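Local coordinates for protein nitroalkane oxidase (Podospora anserina, PDB 3MKH) that oxidises primary and secondary nitroalkanes to aldehydes or ketones with an FAD cofactor, consuming oxygen and releasing nitrite and hydrogen peroxide, at residues T104-A109 and V265-A269. Residues are numbered along the deposited sequence; the frame is centred on the assembly and turned at random.
Sequences TPINLA and VAFGA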
ATOM      1  N   THR A 104     -23.611  18.532 -20.300  1.00 20.48           N
ATOM      2  CA  THR A 104     -24.310  17.529 -19.497  1.00 21.16           C
ATOM      3  C   THR A 104     -25.496  18.075 -18.675  1.00 23.47           C
ATOM      4  O   THR A 104     -26.570  17.481 -18.685  1.00 24.95           O
ATOM      5  CB  THR A 104     -23.322  16.727 -18.611  1.00 23.88           C
ATOM      6  OG1 THR A 104     -22.380  16.056 -19.457  1.00 24.00           O
ATOM      7  CG2 THR A 104     -24.073  15.689 -17.743  1.00 24.33           C
ATOM      8  N   PRO A 105     -25.323  19.214 -17.982  1.00 22.65           N
ATOM      9  CA  PRO A 105     -26.477  19.742 -17.240  1.00 23.75           C
ATOM     10  C   PRO A 105     -27.662  20.046 -18.140  1.00 23.89           C
ATOM     11  O   PRO A 105     -28.804  19.892 -17.720  1.00 22.08           O
ATOM     12  CB  PRO A 105     -25.934  21.037 -16.619  1.00 25.84           C
ATOM     13  CG  PRO A 105     -24.460  20.756 -16.473  1.00 21.54           C
ATOM     14  CD  PRO A 105     -24.108  20.015 -17.740  1.00 21.93           C
ATOM     15  N   ILE A 106     -27.386  20.457 -19.370  1.00 22.73           N
ATOM     16  CA  ILE A 106     -28.426  20.715 -20.351  1.00 25.32           C
ATOM     17  C   ILE A 106     -29.100  19.415 -20.832  1.00 28.07           C
ATOM     18  O   ILE A 106     -30.322  19.373 -20.971  1.00 25.42           O
ATOM     19  CB  ILE A 106     -27.897  21.562 -21.517  1.00 29.55           C
ATOM     20  CG1 ILE A 106     -27.417  22.913 -20.973  1.00 31.33           C
ATOM     21  CG2 ILE A 106     -28.993  21.808 -22.540  1.00 29.60           C
ATOM     22  CD1 ILE A 106     -26.671  23.746 -21.965  1.00 29.90           C
ATOM     23  N   ASN A 107     -28.315  18.361 -21.059  1.00 24.55           N
ATOM     24  CA  ASN A 107     -28.880  17.036 -21.327  1.00 23.20           C
ATOM     25  C   ASN A 107     -29.790  16.617 -20.181  1.00 28.62           C
ATOM     26  O   ASN A 107     -30.837  15.998 -20.401  1.00 29.71           O
ATOM     27  CB  ASN A 107     -27.783  15.976 -21.466  1.00 23.41           C
ATOM     28  CG  ASN A 107     -27.049  16.055 -22.784  1.00 26.47           C
ATOM     29  OD1 ASN A 107     -25.884  15.667 -22.880  1.00 28.58           O
ATOM     30  ND2 ASN A 107     -27.718  16.555 -23.804  1.00 20.11           N
ATOM     31  N   LEU A 108     -29.386  16.943 -18.953  1.00 24.51           N
ATOM     32  CA  LEU A 108     -30.129  16.498 -17.769  1.00 27.67           C
ATOM     33  C   LEU A 108     -31.397  17.315 -17.473  1.00 30.19           C
ATOM     34  O   LEU A 108     -32.368  16.769 -16.958  1.00 30.27           O
ATOM     35  CB  LEU A 108     -29.235  16.457 -16.523  1.00 24.42           C
ATOM     36  CG  LEU A 108     -28.049  15.479 -16.537  1.00 25.70           C
ATOM     37  CD1 LEU A 108     -27.158  15.706 -15.331  1.00 24.04           C
ATOM     38  CD2 LEU A 108     -28.521  14.032 -16.588  1.00 34.69           C
ATOM     39  N   ALA A 109     -31.407  18.603 -17.807  1.00 25.08           N
ATOM     40  CA  ALA A 109     -32.442  19.483 -17.249  1.00 31.59           C
ATOM     41  C   ALA A 109     -33.059  20.495 -18.213  1.00 29.78           C
ATOM     42  O   ALA A 109     -33.900  21.293 -17.813  1.00 32.80           O
ATOM     43  CB  ALA A 109     -31.900  20.211 -16.013  1.00 30.35           C
ATOM     44  N   VAL A 265     -28.548  18.566 -10.148  1.00 25.99           N
ATOM     45  CA  VAL A 265     -28.170  18.445 -11.549  1.00 25.27           C
ATOM     46  C   VAL A 265     -26.641  18.471 -11.694  1.00 28.95           C
ATOM     47  O   VAL A 265     -26.073  17.683 -12.457  1.00 27.66           O
ATOM     48  CB  VAL A 265     -28.849  19.522 -12.431  1.00 28.74           C
ATOM     49  CG1 VAL A 265     -28.210  19.579 -13.818  1.00 24.43           C
ATOM     50  CG2 VAL A 265     -30.351  19.256 -12.543  1.00 24.81           C
ATOM     51  N   ALA A 266     -25.969  19.350 -10.957  1.00 24.25           N
ATOM     52  CA  ALA A 266     -24.499  19.415 -11.053  1.00 27.04           C
ATOM     53  C   ALA A 266     -23.868  18.082 -10.642  1.00 26.35           C
ATOM     54  O   ALA A 266     -22.980  17.552 -11.319  1.00 27.69           O
ATOM     55  CB  ALA A 266     -23.947  20.551 -10.205  1.00 26.55           C
ATOM     56  N   PHE A 267     -24.336  17.537  -9.530  1.00 27.71           N
ATOM     57  CA  PHE A 267     -23.809  16.278  -9.037  1.00 27.92           C
ATOM     58  C   PHE A 267     -24.232  15.136  -9.941  1.00 25.53           C
ATOM     59  O   PHE A 267     -23.548  14.131 -10.020  1.00 29.82           O
ATOM     60  CB  PHE A 267     -24.226  16.040  -7.581  1.00 29.06           C
ATOM     61  CG  PHE A 267     -23.503  16.930  -6.605  1.00 36.79           C
ATOM     62  CD1 PHE A 267     -22.138  17.103  -6.700  1.00 35.81           C
ATOM     63  CD2 PHE A 267     -24.183  17.590  -5.600  1.00 41.77           C
ATOM     64  CE1 PHE A 267     -21.448  17.926  -5.811  1.00 40.59           C
ATOM     65  CE2 PHE A 267     -23.506  18.410  -4.713  1.00 44.38           C
ATOM     66  CZ  PHE A 267     -22.133  18.578  -4.822  1.00 41.28           C
ATOM     67  N   GLY A 268     -25.359  15.294 -10.625  1.00 28.04           N
ATOM     68  CA  GLY A 268     -25.768  14.316 -11.614  1.00 27.08           C
ATOM     69  C   GLY A 268     -24.764  14.305 -12.749  1.00 24.87           C
ATOM     70  O   GLY A 268     -24.353  13.244 -13.230  1.00 25.84           O
ATOM     71  N   ALA A 269     -24.377  15.495 -13.194  1.00 22.91           N
ATOM     72  CA  ALA A 269     -23.363  15.611 -14.230  1.00 24.72           C
ATOM     73  C   ALA A 269     -22.067  14.942 -13.747  1.00 24.46           C
ATOM     74  O   ALA A 269     -21.432  14.194 -14.496  1.00 24.69           O
ATOM     75  CB  ALA A 269     -23.123  17.076 -14.574  1.00 23.97           C
TER
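The C-terminal part of helix 90-109, in the N-terminal domain of this acyl-CoA dehydrogenase fold, packs through Thr104, Pro105, Leu108 and Ala109 against Val265, Gly268 and Ala269, near the start of the long helix 262-298 of the C-terminal domain. The short segment axes approach to 9.0 Å at an angle of 117°. The backbones draw nearest at Thr104 and Ala269, whose CA atoms are 5.7 Å apart. Here the threonine presents its methyl: CG2 stands anti to the backbone N (chi1, set by OG1, is -60°) and meets Ala269 CB at 3.6 Å, while OG1 is hydrogen-bonded to Gly100 O one turn back in its own helix. The two branches of Val265 touch residues one helical turn apart, Pro105 and Ala109. CG1 lies at the CA-CB edge of the proline ring, 3.9 Å from Pro105 CB, and CG2 meets Ala109 CB, also at 3.9 Å. Leu108 reaches across with one branch, laying CD1 over the backbone of the opposing helix, 3.5 Å from Ala269 N and 3.7 Å from Val265 O. That N and O already share a helical hydrogen bond, so the methyl covers a satisfied polar pair beside Gly268, where no side chain intervenes. Pro105 also touches Leu256 and Cys186, and Val265 touches Ile208 and Cys257, on strands 255-257, 184-191 and 206-212 of the β-domain. Ala269 in turn lies next to Leu132 of the FAD-binding site. With no hydrogen bond crossing between the segments, the two domains meet here by van der Waals packing of aliphatic side chains on each other and, at Leu108, on the backbone of the other helix.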